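Local coordinates for putative ATP-grasp superfamily protein (Archaeoglobus fulgidus, PDB 3DF7) that is of unknown function but belongs to the ATP-grasp superfamily and, like its relatives, probably binds ATP, at residues 17-22 with 295-300; 28-33 with 289-294; 123-128 with 241-246; 136-141 with 154-159. All coordinates share one frame; numbering follows the deposited sequence.

How the contacts relate
Contacts 1 and 2 sit together, their centres about 11 Å apart: both set helix 18-35 against the end of the eight-stranded antiparallel sheet, on neighbouring strands 297-303 and 292-294. Contacts 3 and 4 form a second pair, about 14 Å between centres, within the ATP-grasp domain, where the small sheet of strands 127-128, 159-163 and 136-140 meets the large one. Strand 240-246, used by contact 3, is the opposite outer strand of that large sheet, so contacts 2 and 3 lie about 30 Å apart. In sequence, contact 1 encloses contact 2, which encloses contact 3 and then contact 4, so helix 18-35, near the N-terminus, packs on strands near the C-terminus.

Contact 1 of 4, residues 17-22 with 295-300; sequences EDSTAV and GDYTLE
Y297 lays one face of its ring against the first turn of helix 18-35, with S19 its main partner. S19 CB stands over that face, 3.9 Å from the ring centroid and 18° off the normal, a CH-pi contact, while S19 CA lies above the ring centre and S19 N comes within 3.6 Å of Y297 CD2. D18 CB approaches obliquely, 3.7 Å from Y297 CD2. One turn on, V22 uses a single branch: CG2, anti to the backbone N, reaches the strand and packs 3.9 Å from L299 CB and against the backbone of Y297 to L299. Helix 18-35 packs here on strand 297-303, next to the outermost strand 292-294 of the eight-stranded antiparallel sheet, and the two segments run nearly parallel, 28° apart, which lets S19 and V22 follow Y297 and L299 along the strand. At the loop end, a water donates to D18 OD2 at 2.6 Å and accepts from D296 N at 2.9 Å. Further out, K285 makes a cation-pi contact with Y297, and K283 NZ bonds S19 O. Replacing the tyrosine by an alanine would probably open a gap beside S19 and cost K285 its ring partner. The direct joint is thus apolar and aromatic, with a polar link made through water between D18 and D296.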
# COMPACT_ATOMS: atom_id res chain seq x y z
N GLU A 17 -6.46 -15.69 -1.77
CA GLU A 17 -7.85 -15.62 -1.33
C GLU A 17 -8.53 -14.38 -1.90
O GLU A 17 -7.93 -13.30 -1.96
CB GLU A 17 -7.93 -15.62 0.20
CG GLU A 17 -7.19 -14.49 0.87
CD GLU A 17 -7.11 -14.66 2.37
OE1 GLU A 17 -6.50 -15.66 2.81
OE2 GLU A 17 -7.66 -13.82 3.10
N ASP A 18 -9.79 -14.53 -2.33
CA ASP A 18 -10.55 -13.44 -2.93
C ASP A 18 -10.61 -12.16 -2.11
O ASP A 18 -10.58 -11.06 -2.67
CB ASP A 18 -11.98 -13.89 -3.23
CG ASP A 18 -12.03 -15.18 -4.01
OD1 ASP A 18 -11.06 -15.49 -4.72
OD2 ASP A 18 -13.06 -15.89 -3.93
N SER A 19 -10.71 -12.30 -0.79
CA SER A 19 -10.79 -11.14 0.09
C SER A 19 -9.64 -10.17 -0.15
O SER A 19 -9.84 -8.96 -0.24
CB SER A 19 -10.78 -11.59 1.56
OG SER A 19 -10.72 -10.46 2.42
N THR A 20 -8.43 -10.72 -0.23
CA THR A 20 -7.23 -9.91 -0.46
C THR A 20 -7.07 -9.61 -1.94
O THR A 20 -6.60 -8.54 -2.31
CB THR A 20 -5.96 -10.64 0.04
OG1 THR A 20 -6.08 -10.93 1.43
CG2 THR A 20 -4.72 -9.78 -0.19
N ALA A 21 -7.47 -10.56 -2.77
CA ALA A 21 -7.36 -10.40 -4.22
C ALA A 21 -8.15 -9.21 -4.75
O ALA A 21 -7.71 -8.55 -5.69
CB ALA A 21 -7.82 -11.68 -4.91
N VAL A 22 -9.31 -8.94 -4.17
CA VAL A 22 -10.13 -7.84 -4.65
C VAL A 22 -9.40 -6.50 -4.49
O VAL A 22 -9.56 -5.60 -5.32
CB VAL A 22 -11.51 -7.80 -3.94
CG1 VAL A 22 -11.38 -7.22 -2.53
CG2 VAL A 22 -12.50 -7.01 -4.78
N GLY A 295 -14.69 -13.24 -7.12
CA GLY A 295 -15.52 -14.21 -6.43
C GLY A 295 -16.73 -13.47 -5.89
O GLY A 295 -17.36 -12.71 -6.62
N ASP A 296 -17.03 -13.68 -4.61
CA ASP A 296 -18.17 -13.02 -3.98
C ASP A 296 -17.77 -11.70 -3.31
O ASP A 296 -18.60 -11.03 -2.70
CB ASP A 296 -18.82 -13.93 -2.93
CG ASP A 296 -19.45 -15.18 -3.55
OD1 ASP A 296 -20.25 -15.03 -4.49
OD2 ASP A 296 -19.15 -16.29 -3.07
N TYR A 297 -16.50 -11.34 -3.44
CA TYR A 297 -16.00 -10.11 -2.84
C TYR A 297 -16.03 -8.94 -3.81
O TYR A 297 -15.71 -9.08 -4.99
CB TYR A 297 -14.58 -10.31 -2.31
CG TYR A 297 -14.51 -11.01 -0.96
CD1 TYR A 297 -14.64 -10.28 0.22
CD2 TYR A 297 -14.35 -12.39 -0.88
CE1 TYR A 297 -14.61 -10.92 1.46
CE2 TYR A 297 -14.31 -13.04 0.36
CZ TYR A 297 -14.44 -12.29 1.52
OH TYR A 297 -14.41 -12.92 2.75
N THR A 298 -16.42 -7.78 -3.30
CA THR A 298 -16.47 -6.57 -4.11
C THR A 298 -15.80 -5.42 -3.38
O THR A 298 -15.77 -5.39 -2.15
CB THR A 298 -17.93 -6.15 -4.41
OG1 THR A 298 -18.68 -6.12 -3.19
CG2 THR A 298 -18.58 -7.11 -5.40
N LEU A 299 -15.24 -4.49 -4.14
CA LEU A 299 -14.61 -3.33 -3.54
C LEU A 299 -15.35 -2.15 -4.16
O LEU A 299 -15.42 -2.02 -5.38
CB LEU A 299 -13.12 -3.26 -3.88
CG LEU A 299 -12.38 -2.17 -3.10
CD1 LEU A 299 -12.30 -2.56 -1.63
CD2 LEU A 299 -11.00 -1.98 -3.67
N GLU A 300 -15.91 -1.31 -3.31
CA GLU A 300 -16.67 -0.16 -3.77
C GLU A 300 -15.95 1.14 -3.46
O GLU A 300 -15.11 1.19 -2.57
CB GLU A 300 -18.04 -0.10 -3.09
CG GLU A 300 -18.84 -1.38 -3.05
CD GLU A 300 -19.96 -1.33 -2.02
OE1 GLU A 300 -20.88 -0.50 -2.19
OE2 GLU A 300 -19.91 -2.10 -1.04
O HOH W 1 -15.43 -15.49 -3.04

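Contact 2 of 4, residues 28-33 with 289-294; sequences FKSAFD and KPYVSV
A classic beta bulge, at which Y291 and V292 both face L299 at the outer edge of the large antiparallel sheet, presents the side chains that meet helix 18-35 here. Y291 and K29 come from opposite directions, and the lysine lays its aliphatic chain over one face of the tyrosine ring. K29 CD is 3.8 Å from the ring centroid, 29° off the normal, a CH-pi contact. The chain of K29 is extended as far as CE, with CG anti to the backbone N (chi1 -179°), and bends only at its last torsion (chi4 -52°); that bend carries NZ back to the D33 carboxylate one turn later. K29 NZ and D33 OD2 form a salt bridge at 3.2 Å, the lysine meeting the oxygen nearly along its C-O axis, while K36 pairs with D33 OD1. V292 also meets the lysine, its CG1 3.4 Å from K29 CD, a tight carbon contact as the two side chains slide past each other. V292 packs on A26 as well, which extends the apolar seam along the helix. Beyond the ring, the Y291 hydroxyl is tied to the helix through two waters. One lies 3.2 Å from Y291 OH and also bonds S30 OG. The other, in the plane of the ring at its edge, bonds Y291 OH at 2.6 Å, accepts from K29 NZ and donates to D33 OD2.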
# COMPACT_ATOMS: atom_id res chain seq x y z
N PHE A 28 -4.39 -2.69 -9.21
CA PHE A 28 -3.85 -2.88 -10.55
C PHE A 28 -4.67 -2.08 -11.57
O PHE A 28 -4.11 -1.40 -12.44
CB PHE A 28 -3.86 -4.36 -10.95
CG PHE A 28 -3.24 -4.62 -12.30
CD1 PHE A 28 -1.86 -4.74 -12.43
CD2 PHE A 28 -4.03 -4.73 -13.44
CE1 PHE A 28 -1.27 -4.96 -13.68
CE2 PHE A 28 -3.46 -4.94 -14.70
CZ PHE A 28 -2.07 -5.06 -14.82
N LYS A 29 -5.99 -2.19 -11.47
CA LYS A 29 -6.88 -1.47 -12.38
C LYS A 29 -6.61 0.03 -12.27
O LYS A 29 -6.44 0.73 -13.28
CB LYS A 29 -8.34 -1.77 -12.03
CG LYS A 29 -9.37 -1.08 -12.93
CD LYS A 29 -10.78 -1.28 -12.40
CE LYS A 29 -11.84 -0.77 -13.36
NZ LYS A 29 -11.59 0.63 -13.79
N SER A 30 -6.55 0.51 -11.04
CA SER A 30 -6.31 1.93 -10.78
C SER A 30 -4.95 2.37 -11.32
O SER A 30 -4.83 3.45 -11.91
CB SER A 30 -6.39 2.21 -9.27
OG SER A 30 -6.08 3.56 -9.00
N ALA A 31 -3.92 1.55 -11.12
CA ALA A 31 -2.58 1.86 -11.60
C ALA A 31 -2.52 1.80 -13.13
O ALA A 31 -1.87 2.63 -13.77
CB ALA A 31 -1.56 0.88 -11.00
N PHE A 32 -3.21 0.82 -13.70
CA PHE A 32 -3.24 0.67 -15.15
C PHE A 32 -3.87 1.91 -15.80
O PHE A 32 -3.31 2.49 -16.73
CB PHE A 32 -4.07 -0.57 -15.52
CG PHE A 32 -4.11 -0.86 -16.99
CD1 PHE A 32 -3.09 -1.58 -17.60
CD2 PHE A 32 -5.16 -0.39 -17.77
CE1 PHE A 32 -3.11 -1.83 -18.98
CE2 PHE A 32 -5.20 -0.64 -19.15
CZ PHE A 32 -4.17 -1.36 -19.75
N ASP A 33 -5.04 2.31 -15.30
CA ASP A 33 -5.75 3.47 -15.84
C ASP A 33 -5.03 4.79 -15.61
O ASP A 33 -5.21 5.75 -16.36
CB ASP A 33 -7.16 3.55 -15.27
CG ASP A 33 -8.04 2.39 -15.71
OD1 ASP A 33 -7.80 1.85 -16.81
OD2 ASP A 33 -8.98 2.03 -14.97
N LYS A 289 -23.04 -2.22 -6.96
CA LYS A 289 -22.26 -1.31 -7.80
C LYS A 289 -20.80 -1.24 -7.37
O LYS A 289 -20.35 -0.24 -6.81
CB LYS A 289 -22.91 0.08 -7.76
CG LYS A 289 -24.37 0.06 -8.20
CD LYS A 289 -25.07 1.40 -8.02
CE LYS A 289 -26.52 1.30 -8.48
NZ LYS A 289 -27.28 2.55 -8.23
N PRO A 290 -20.03 -2.30 -7.66
CA PRO A 290 -18.62 -2.33 -7.28
C PRO A 290 -17.68 -1.70 -8.30
O PRO A 290 -18.06 -1.43 -9.43
CB PRO A 290 -18.34 -3.81 -7.11
CG PRO A 290 -19.12 -4.38 -8.28
CD PRO A 290 -20.44 -3.60 -8.23
N TYR A 291 -16.44 -1.47 -7.87
CA TYR A 291 -15.40 -0.93 -8.72
C TYR A 291 -14.81 -2.16 -9.42
O TYR A 291 -14.58 -2.16 -10.62
CB TYR A 291 -14.35 -0.22 -7.87
CG TYR A 291 -13.11 0.23 -8.62
CD1 TYR A 291 -13.20 1.10 -9.70
CD2 TYR A 291 -11.84 -0.20 -8.22
CE1 TYR A 291 -12.05 1.54 -10.37
CE2 TYR A 291 -10.69 0.23 -8.88
CZ TYR A 291 -10.80 1.10 -9.96
OH TYR A 291 -9.67 1.55 -10.60
N VAL A 292 -14.57 -3.21 -8.63
CA VAL A 292 -14.05 -4.49 -9.13
C VAL A 292 -14.57 -5.60 -8.23
O VAL A 292 -14.96 -5.36 -7.09
CB VAL A 292 -12.50 -4.56 -9.13
CG1 VAL A 292 -11.92 -3.53 -10.09
CG2 VAL A 292 -11.95 -4.37 -7.72
N SER A 293 -14.58 -6.82 -8.76
CA SER A 293 -15.05 -7.98 -7.99
C SER A 293 -14.12 -9.17 -8.20
O SER A 293 -13.47 -9.29 -9.23
CB SER A 293 -16.46 -8.39 -8.45
OG SER A 293 -17.37 -7.31 -8.42
N VAL A 294 -14.06 -10.03 -7.19
CA VAL A 294 -13.28 -11.26 -7.24
C VAL A 294 -14.11 -12.26 -6.43
O VAL A 294 -14.22 -12.15 -5.21
CB VAL A 294 -11.89 -11.11 -6.59
CG1 VAL A 294 -11.19 -12.47 -6.54
CG2 VAL A 294 -11.04 -10.13 -7.39
O HOH W 2 -10.06 2.92 -12.77
O HOH W 3 -8.83 4.42 -9.57

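Contact 3 of 4, residues 123-128 with 241-246; sequences QVPQTS and YVIEIN
Q123 and Y241 join the loop leading into strand 127-128 to strand 240-246, an outer strand of the large eight-stranded antiparallel sheet, just before a classic beta bulge at which I243 and E244 both face D233; both segments lie within the ATP-grasp domain. One direct hydrogen bond ties the backbones: V242 N donates to Q123 O at 2.9 Å, almost straight at 174°. The aromatic part is a CH-pi contact, in which Q123 CG lies over one face of the Y241 ring, 3.8 Å from its centroid, and P125 N sits in the ring plane at the edge. Q123 starts out extended and bends at its second torsion (chi2 66°), which folds the chain along the ring so that the two side chains point the same way, their amide and ring planes 48° apart. NE2 then approaches Y241 CE1 and donates to V124 O, from above that carbonyl's plane, at 3.1 Å. With an alanine in place of the glutamine, the ring face would probably lose its cover and V124 O its side-chain donor. Apolar contacts complete the joint: P125 CD is 4.3 Å from Y241 CD1, and V124 CG1 packs at 4.3 Å from V242 CB. Y115 and L118 of helix 111-118 also pack on V124. I165 touches both P125 and Y241, and I243 also touches Q162, linking the strand to the smaller sheet. P125 crosses I243 at about a right angle, with CG 4.0 Å from I243 CD1. Apart from these, P125 CD lies 3.3 Å from V242 O.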
# COMPACT_ATOMS: atom_id res chain seq x y z
N GLN A 123 7.95 8.55 16.70
CA GLN A 123 7.16 7.85 17.69
C GLN A 123 6.56 6.56 17.17
O GLN A 123 5.84 6.56 16.16
CB GLN A 123 6.03 8.75 18.20
CG GLN A 123 5.23 8.12 19.32
CD GLN A 123 6.05 7.94 20.58
OE1 GLN A 123 6.56 8.91 21.15
NE2 GLN A 123 6.19 6.69 21.03
N VAL A 124 6.86 5.45 17.85
CA VAL A 124 6.32 4.15 17.48
C VAL A 124 5.83 3.48 18.77
O VAL A 124 6.23 3.86 19.87
CB VAL A 124 7.38 3.22 16.82
CG1 VAL A 124 7.89 3.85 15.54
CG2 VAL A 124 8.52 2.95 17.79
N PRO A 125 4.94 2.49 18.65
CA PRO A 125 4.45 1.83 19.86
C PRO A 125 5.49 0.86 20.42
O PRO A 125 6.38 0.41 19.69
CB PRO A 125 3.18 1.13 19.38
CG PRO A 125 3.50 0.78 17.97
CD PRO A 125 4.22 2.02 17.45
N GLN A 126 5.40 0.56 21.71
CA GLN A 126 6.34 -0.39 22.30
C GLN A 126 6.23 -1.66 21.47
O GLN A 126 5.13 -2.10 21.15
CB GLN A 126 5.96 -0.69 23.75
CG GLN A 126 6.22 0.46 24.72
CD GLN A 126 5.99 0.03 26.16
OE1 GLN A 126 6.54 -0.98 26.61
NE2 GLN A 126 5.20 0.80 26.89
N THR A 127 7.37 -2.24 21.12
CA THR A 127 7.40 -3.46 20.32
C THR A 127 8.42 -4.43 20.90
O THR A 127 9.48 -4.02 21.37
CB THR A 127 7.77 -3.15 18.86
OG1 THR A 127 6.89 -2.13 18.36
CG2 THR A 127 7.62 -4.40 17.99
N SER A 128 8.10 -5.72 20.86
CA SER A 128 8.99 -6.74 21.41
C SER A 128 8.80 -8.09 20.72
O SER A 128 7.87 -8.27 19.93
CB SER A 128 8.72 -6.89 22.91
OG SER A 128 9.59 -7.84 23.50
N TYR A 241 1.41 7.97 16.12
CA TYR A 241 2.21 6.78 16.37
C TYR A 241 2.33 6.07 15.02
O TYR A 241 1.31 5.74 14.39
CB TYR A 241 1.51 5.83 17.35
CG TYR A 241 1.74 6.14 18.81
CD1 TYR A 241 2.64 5.39 19.56
CD2 TYR A 241 1.04 7.16 19.44
CE1 TYR A 241 2.84 5.65 20.92
CE2 TYR A 241 1.23 7.44 20.79
CZ TYR A 241 2.13 6.68 21.52
OH TYR A 241 2.32 6.93 22.86
N VAL A 242 3.56 5.85 14.56
CA VAL A 242 3.80 5.17 13.29
C VAL A 242 3.75 3.66 13.52
O VAL A 242 4.53 3.11 14.31
CB VAL A 242 5.16 5.57 12.69
CG1 VAL A 242 5.46 4.74 11.45
CG2 VAL A 242 5.15 7.04 12.32
N ILE A 243 2.84 3.01 12.82
CA ILE A 243 2.63 1.57 12.96
C ILE A 243 3.26 0.73 11.85
O ILE A 243 3.79 -0.36 12.10
CB ILE A 243 1.12 1.25 12.96
CG1 ILE A 243 0.38 2.20 13.90
CG2 ILE A 243 0.89 -0.21 13.37
CD1 ILE A 243 0.82 2.12 15.34
N GLU A 244 3.20 1.22 10.62
CA GLU A 244 3.72 0.45 9.50
C GLU A 244 4.05 1.32 8.30
O GLU A 244 3.52 2.42 8.15
CB GLU A 244 2.66 -0.60 9.12
CG GLU A 244 2.96 -1.44 7.90
CD GLU A 244 1.92 -2.52 7.68
OE1 GLU A 244 1.68 -3.32 8.62
OE2 GLU A 244 1.34 -2.58 6.58
N ILE A 245 4.95 0.83 7.46
CA ILE A 245 5.33 1.54 6.25
C ILE A 245 5.19 0.58 5.09
O ILE A 245 5.87 -0.44 5.03
CB ILE A 245 6.79 2.06 6.29
CG1 ILE A 245 6.93 3.16 7.35
CG2 ILE A 245 7.18 2.59 4.92
CD1 ILE A 245 8.34 3.73 7.45
N ASN A 246 4.28 0.90 4.17
CA ASN A 246 4.07 0.07 2.99
C ASN A 246 4.80 0.72 1.83
O ASN A 246 4.36 1.76 1.32
CB ASN A 246 2.58 -0.05 2.68
CG ASN A 246 1.81 -0.74 3.79
OD1 ASN A 246 2.00 -1.94 4.04
ND2 ASN A 246 0.94 -0.00 4.46

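Contact 4 of 4, residues 136-141 with 154-159; sequences FIIKPR and EVPDGH
With CG beside its backbone N (chi1 -77°), H159 lays its imidazole along P140, while in I138 a chi1 of 61° puts CG1 between the backbone N and the carbonyl carbon, and a near-extended second torsion (167°) carries CD1 on to P156. The histidine ring is sandwiched: P140 CA lies over one face, 3.9 Å from the centroid in a CH-pi contact, and P156 CG stands over the opposite face, offset toward the rim. I138 CD1 reaches P156 CD at 3.7 Å, and I138 CG2 packs on V155 CG2 at 4.2 Å. P156 to H159 form a type II turn, closed by H159 N to P156 O at 3.0 Å. G158 holds a positive phi there and turns its carbonyl to R141 N, which donates at 2.8 Å, nearly straight and in the carbonyl plane. P140 and H159 form an antiparallel non-hydrogen-bonded pair, with H159 CA 3.3 Å from K139 O. This turn therefore starts strand 159-163 beside strand 136-140, the edge of the small three-stranded sheet. Next to it comes helix 111-118, where K111 bonds P140 O and W112 packs on R141, whose guanidinium makes a salt bridge to D110.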
# COMPACT_ATOMS: atom_id res chain seq x y z
N PHE A 136 -1.24 -5.24 24.52
CA PHE A 136 -0.61 -5.45 23.22
C PHE A 136 -1.34 -6.47 22.38
O PHE A 136 -2.18 -7.23 22.87
CB PHE A 136 0.84 -5.90 23.42
CG PHE A 136 0.98 -7.33 23.89
CD1 PHE A 136 1.13 -8.37 22.97
CD2 PHE A 136 0.93 -7.64 25.25
CE1 PHE A 136 1.24 -9.69 23.40
CE2 PHE A 136 1.03 -8.96 25.69
CZ PHE A 136 1.18 -9.99 24.77
N ILE A 137 -1.03 -6.48 21.09
CA ILE A 137 -1.61 -7.45 20.17
C ILE A 137 -0.42 -8.08 19.48
O ILE A 137 0.68 -7.52 19.51
CB ILE A 137 -2.51 -6.78 19.10
CG1 ILE A 137 -1.74 -5.66 18.39
CG2 ILE A 137 -3.77 -6.23 19.75
CD1 ILE A 137 -2.54 -4.99 17.29
N ILE A 138 -0.61 -9.24 18.88
CA ILE A 138 0.48 -9.87 18.17
C ILE A 138 0.22 -9.78 16.68
O ILE A 138 -0.92 -9.65 16.25
CB ILE A 138 0.65 -11.36 18.56
CG1 ILE A 138 -0.61 -12.15 18.20
CG2 ILE A 138 0.99 -11.47 20.03
CD1 ILE A 138 -0.42 -13.65 18.25
N LYS A 139 1.29 -9.80 15.89
CA LYS A 139 1.16 -9.75 14.45
C LYS A 139 2.39 -10.37 13.81
O LYS A 139 3.49 -10.31 14.37
CB LYS A 139 0.96 -8.30 13.98
CG LYS A 139 2.07 -7.34 14.33
CD LYS A 139 1.52 -5.92 14.53
CE LYS A 139 0.74 -5.43 13.33
NZ LYS A 139 0.13 -4.08 13.58
N PRO A 140 2.23 -11.00 12.63
CA PRO A 140 3.35 -11.63 11.94
C PRO A 140 4.44 -10.60 11.63
O PRO A 140 4.13 -9.47 11.28
CB PRO A 140 2.71 -12.19 10.67
CG PRO A 140 1.29 -12.45 11.09
CD PRO A 140 0.97 -11.21 11.89
N ARG A 141 5.70 -11.00 11.77
CA ARG A 141 6.80 -10.08 11.47
C ARG A 141 6.71 -9.59 10.03
O ARG A 141 7.04 -8.44 9.74
CB ARG A 141 8.16 -10.76 11.72
CG ARG A 141 8.56 -10.79 13.19
CD ARG A 141 9.95 -11.42 13.42
NE ARG A 141 11.04 -10.65 12.82
CZ ARG A 141 12.33 -10.87 13.08
NH1 ARG A 141 12.69 -11.83 13.92
NH2 ARG A 141 13.26 -10.14 12.49
N GLU A 154 0.63 -15.23 24.54
CA GLU A 154 2.01 -15.51 24.14
C GLU A 154 2.32 -15.00 22.74
O GLU A 154 1.42 -14.72 21.95
CB GLU A 154 2.28 -17.02 24.21
CG GLU A 154 2.14 -17.62 25.59
CD GLU A 154 3.07 -16.98 26.61
OE1 GLU A 154 4.29 -16.93 26.36
OE2 GLU A 154 2.58 -16.53 27.67
N VAL A 155 3.61 -14.88 22.43
CA VAL A 155 4.03 -14.43 21.12
C VAL A 155 4.59 -15.64 20.37
O VAL A 155 5.66 -16.14 20.69
CB VAL A 155 5.14 -13.36 21.20
CG1 VAL A 155 5.53 -12.91 19.80
CG2 VAL A 155 4.66 -12.18 22.04
N PRO A 156 3.86 -16.12 19.35
CA PRO A 156 4.36 -17.28 18.60
C PRO A 156 5.60 -16.93 17.78
O PRO A 156 5.83 -15.76 17.46
CB PRO A 156 3.17 -17.67 17.74
CG PRO A 156 2.51 -16.36 17.47
CD PRO A 156 2.56 -15.69 18.83
N ASP A 157 6.39 -17.94 17.43
CA ASP A 157 7.59 -17.74 16.63
C ASP A 157 7.21 -17.08 15.32
O ASP A 157 6.26 -17.48 14.66
CB ASP A 157 8.27 -19.09 16.36
CG ASP A 157 8.76 -19.76 17.62
OD1 ASP A 157 7.96 -19.88 18.58
OD2 ASP A 157 9.94 -20.17 17.66
N GLY A 158 7.96 -16.05 14.94
CA GLY A 158 7.67 -15.36 13.70
C GLY A 158 6.77 -14.15 13.87
O GLY A 158 6.48 -13.45 12.91
N HIS A 159 6.32 -13.91 15.10
CA HIS A 159 5.45 -12.77 15.40
C HIS A 159 6.14 -11.76 16.31
O HIS A 159 7.19 -12.04 16.90
CB HIS A 159 4.17 -13.22 16.12
CG HIS A 159 3.14 -13.84 15.23
ND1 HIS A 159 3.35 -15.03 14.56
CD2 HIS A 159 1.88 -13.46 14.94
CE1 HIS A 159 2.26 -15.35 13.89
NE2 HIS A 159 1.35 -14.42 14.11